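Local atomic coordinates of butyryl-CoA dehydrogenase (Marinomonas mediterranea, PDB entry 6CXT), a protein that is a flavoprotein of the acyl-CoA dehydrogenase family that binds flavin-adenine dinucleotide. Residues B[163-168]-B[185-190]. Numbering follows the deposited sequence.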
loop_
_atom_site.group_PDB
_atom_site.type_symbol
_atom_site.label_atom_id
_atom_site.label_comp_id
_atom_site.label_asym_id
_atom_site.label_seq_id
_atom_site.Cartn_x
_atom_site.Cartn_y
_atom_site.Cartn_z
ATOM N N ALA B 163 25.239 -31.218 2.365
ATOM C CA ALA B 163 24.347 -32.144 3.073
ATOM C C ALA B 163 25.029 -33.525 3.223
ATOM O O ALA B 163 25.591 -34.071 2.241
ATOM C CB ALA B 163 23.025 -32.305 2.312
ATOM N N ASP B 164 24.894 -34.062 4.430
ATOM C CA ASP B 164 25.223 -35.453 4.757
ATOM C C ASP B 164 24.018 -36.362 4.583
ATOM O O ASP B 164 24.191 -37.563 4.381
ATOM C CB ASP B 164 25.778 -35.550 6.162
ATOM C CG ASP B 164 27.067 -34.811 6.285
ATOM O OD1 ASP B 164 28.011 -35.153 5.548
ATOM O OD2 ASP B 164 27.135 -33.834 7.056
ATOM N N TYR B 165 22.813 -35.790 4.617
ATOM C CA TYR B 165 21.563 -36.478 4.363
ATOM C C TYR B 165 20.579 -35.562 3.661
ATOM O O TYR B 165 20.592 -34.365 3.924
ATOM C CB TYR B 165 20.887 -36.805 5.667
ATOM C CG TYR B 165 21.738 -37.623 6.600
ATOM C CD1 TYR B 165 21.878 -39.034 6.419
ATOM C CD2 TYR B 165 22.372 -37.022 7.658
ATOM C CE1 TYR B 165 22.656 -39.779 7.286
ATOM C CE2 TYR B 165 23.141 -37.763 8.537
ATOM C CZ TYR B 165 23.271 -39.136 8.350
ATOM O OH TYR B 165 24.036 -39.814 9.274
ATOM N N TYR B 166 19.775 -36.123 2.772
ATOM C CA TYR B 166 18.635 -35.436 2.147
ATOM C C TYR B 166 17.354 -36.011 2.662
ATOM O O TYR B 166 17.197 -37.233 2.694
ATOM C CB TYR B 166 18.658 -35.596 0.662
ATOM C CG TYR B 166 19.911 -35.031 0.098
ATOM C CD1 TYR B 166 20.051 -33.633 -0.108
ATOM C CD2 TYR B 166 21.000 -35.868 -0.199
ATOM C CE1 TYR B 166 21.236 -33.091 -0.636
ATOM C CE2 TYR B 166 22.205 -35.326 -0.709
ATOM C CZ TYR B 166 22.311 -33.949 -0.935
ATOM O OH TYR B 166 23.516 -33.448 -1.390
ATOM N N VAL B 167 16.425 -35.158 3.117
ATOM C CA VAL B 167 15.037 -35.662 3.350
ATOM C C VAL B 167 14.324 -35.454 2.028
ATOM O O VAL B 167 14.107 -34.316 1.596
ATOM C CB VAL B 167 14.370 -34.922 4.533
ATOM C CG1 VAL B 167 12.955 -35.407 4.762
ATOM C CG2 VAL B 167 15.210 -35.069 5.774
ATOM N N VAL B 168 13.947 -36.539 1.362
ATOM C CA VAL B 168 13.535 -36.497 -0.035
ATOM C C VAL B 168 12.099 -36.985 -0.054
ATOM O O VAL B 168 11.781 -37.937 0.659
ATOM C CB VAL B 168 14.413 -37.432 -0.871
ATOM C CG1 VAL B 168 13.980 -37.492 -2.331
ATOM C CG2 VAL B 168 15.858 -36.990 -0.757
ATOM N N VAL B 185 14.969 -40.508 4.250
ATOM C CA VAL B 185 16.262 -39.899 4.560
ATOM C C VAL B 185 17.279 -40.595 3.675
ATOM O O VAL B 185 17.419 -41.827 3.750
ATOM C CB VAL B 185 16.645 -40.119 6.026
ATOM C CG1 VAL B 185 18.060 -39.597 6.307
ATOM C CG2 VAL B 185 15.643 -39.449 6.953
ATOM N N VAL B 186 17.958 -39.846 2.808
ATOM C CA VAL B 186 18.856 -40.415 1.809
ATOM C C VAL B 186 20.283 -39.985 2.186
ATOM O O VAL B 186 20.613 -38.795 2.067
ATOM C CB VAL B 186 18.496 -39.978 0.392
ATOM C CG1 VAL B 186 19.449 -40.578 -0.650
ATOM C CG2 VAL B 186 17.051 -40.339 0.074
ATOM N N PRO B 187 21.119 -40.908 2.629
ATOM C CA PRO B 187 22.482 -40.499 2.942
ATOM C C PRO B 187 23.239 -40.007 1.701
ATOM O O PRO B 187 23.046 -40.494 0.629
ATOM C CB PRO B 187 23.108 -41.757 3.547
ATOM C CG PRO B 187 21.970 -42.625 3.908
ATOM C CD PRO B 187 20.874 -42.310 2.948
ATOM N N ARG B 188 24.075 -39.004 1.887
ATOM C CA ARG B 188 24.884 -38.422 0.836
ATOM C C ARG B 188 25.761 -39.457 0.104
ATOM O O ARG B 188 25.892 -39.361 -1.043
ATOM C CB ARG B 188 25.750 -37.296 1.392
ATOM C CG ARG B 188 26.586 -36.522 0.398
ATOM C CD ARG B 188 25.830 -35.939 -0.760
ATOM N NE ARG B 188 26.624 -35.059 -1.581
ATOM C CZ ARG B 188 26.954 -33.825 -1.269
ATOM N NH1 ARG B 188 26.582 -33.311 -0.131
ATOM N NH2 ARG B 188 27.673 -33.119 -2.105
ATOM N N ASN B 189 26.315 -40.430 0.806
ATOM C CA ASN B 189 27.158 -41.453 0.195
ATOM C C ASN B 189 26.429 -42.511 -0.662
ATOM O O ASN B 189 27.035 -43.385 -1.185
ATOM C CB ASN B 189 28.093 -42.072 1.238
ATOM C CG ASN B 189 29.067 -41.059 1.826
ATOM O OD1 ASN B 189 29.130 -39.959 1.371
ATOM N ND2 ASN B 189 29.791 -41.439 2.846
ATOM N N THR B 190 25.128 -42.408 -0.788
ATOM C CA THR B 190 24.332 -43.321 -1.640
ATOM C C THR B 190 24.791 -43.137 -3.102
ATOM O O THR B 190 24.639 -42.031 -3.687
ATOM C CB THR B 190 22.804 -43.064 -1.509
ATOM O OG1 THR B 190 22.425 -43.089 -0.127
ATOM C CG2 THR B 190 21.989 -44.055 -2.340
#
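Arg188 lies across the outer end of the Tyr166 ring, its CD 3.7 Å from CE2 at the ring edge. Ring and guanidinium planes are turned 49° apart, and Tyr166 OH sits over one guanidinium face toward its rim; at 3.3 Å from NH1 the angle is too poor for a bond, and the hydroxyl pairs instead with Gly160 O. Extended at first (CG anti to the backbone N, chi1 -176°) and then bent at chi2 (54°), the arginine carries NH1 to Ala163 O, 2.7 Å away, meeting a lone pair in the carbonyl plane while the oxygen lies close to the guanidinium plane. NH1 also bonds Ser161 O, so it ties two carbonyls of the loop entering strand 165-171.

Here the backbone pairing of an antiparallel hairpin is supplemented at its end by a side-chain bond. Tyr166 and Val186 form the hydrogen-bonded pair, Tyr166 N to Val186 O at 2.9 Å and Val186 N to Tyr166 O at 2.7 Å; the non-hydrogen-bonded pairs Tyr165-Pro187 and Val167-Val185 flank it. One more backbone bond, Arg188 N to Asp164 O at 2.9 Å, lies just past the last bridge. Arg188 already belongs to the type I turn from Pro187 to Thr190, in which Pro187 O accepts from both N and OG1 of Thr190 on one face of its carbonyl plane.

On one side of the hairpin Tyr165 CD1 rests 3.9 Å from Val185 CG1 and also touches Pro187; on the other, Val168 CG2 meets Val186 CG2 at 3.7 Å. Within the beta-rich middle domain, the Tyr165-Val185 side packs on Leu110 of helix 104-114, whereas Tyr166, Val168 and Val186 face strands 193-195 and 209-220 of the second sheet, and strand 121-124 runs parallel along the other edge of strand 165-171.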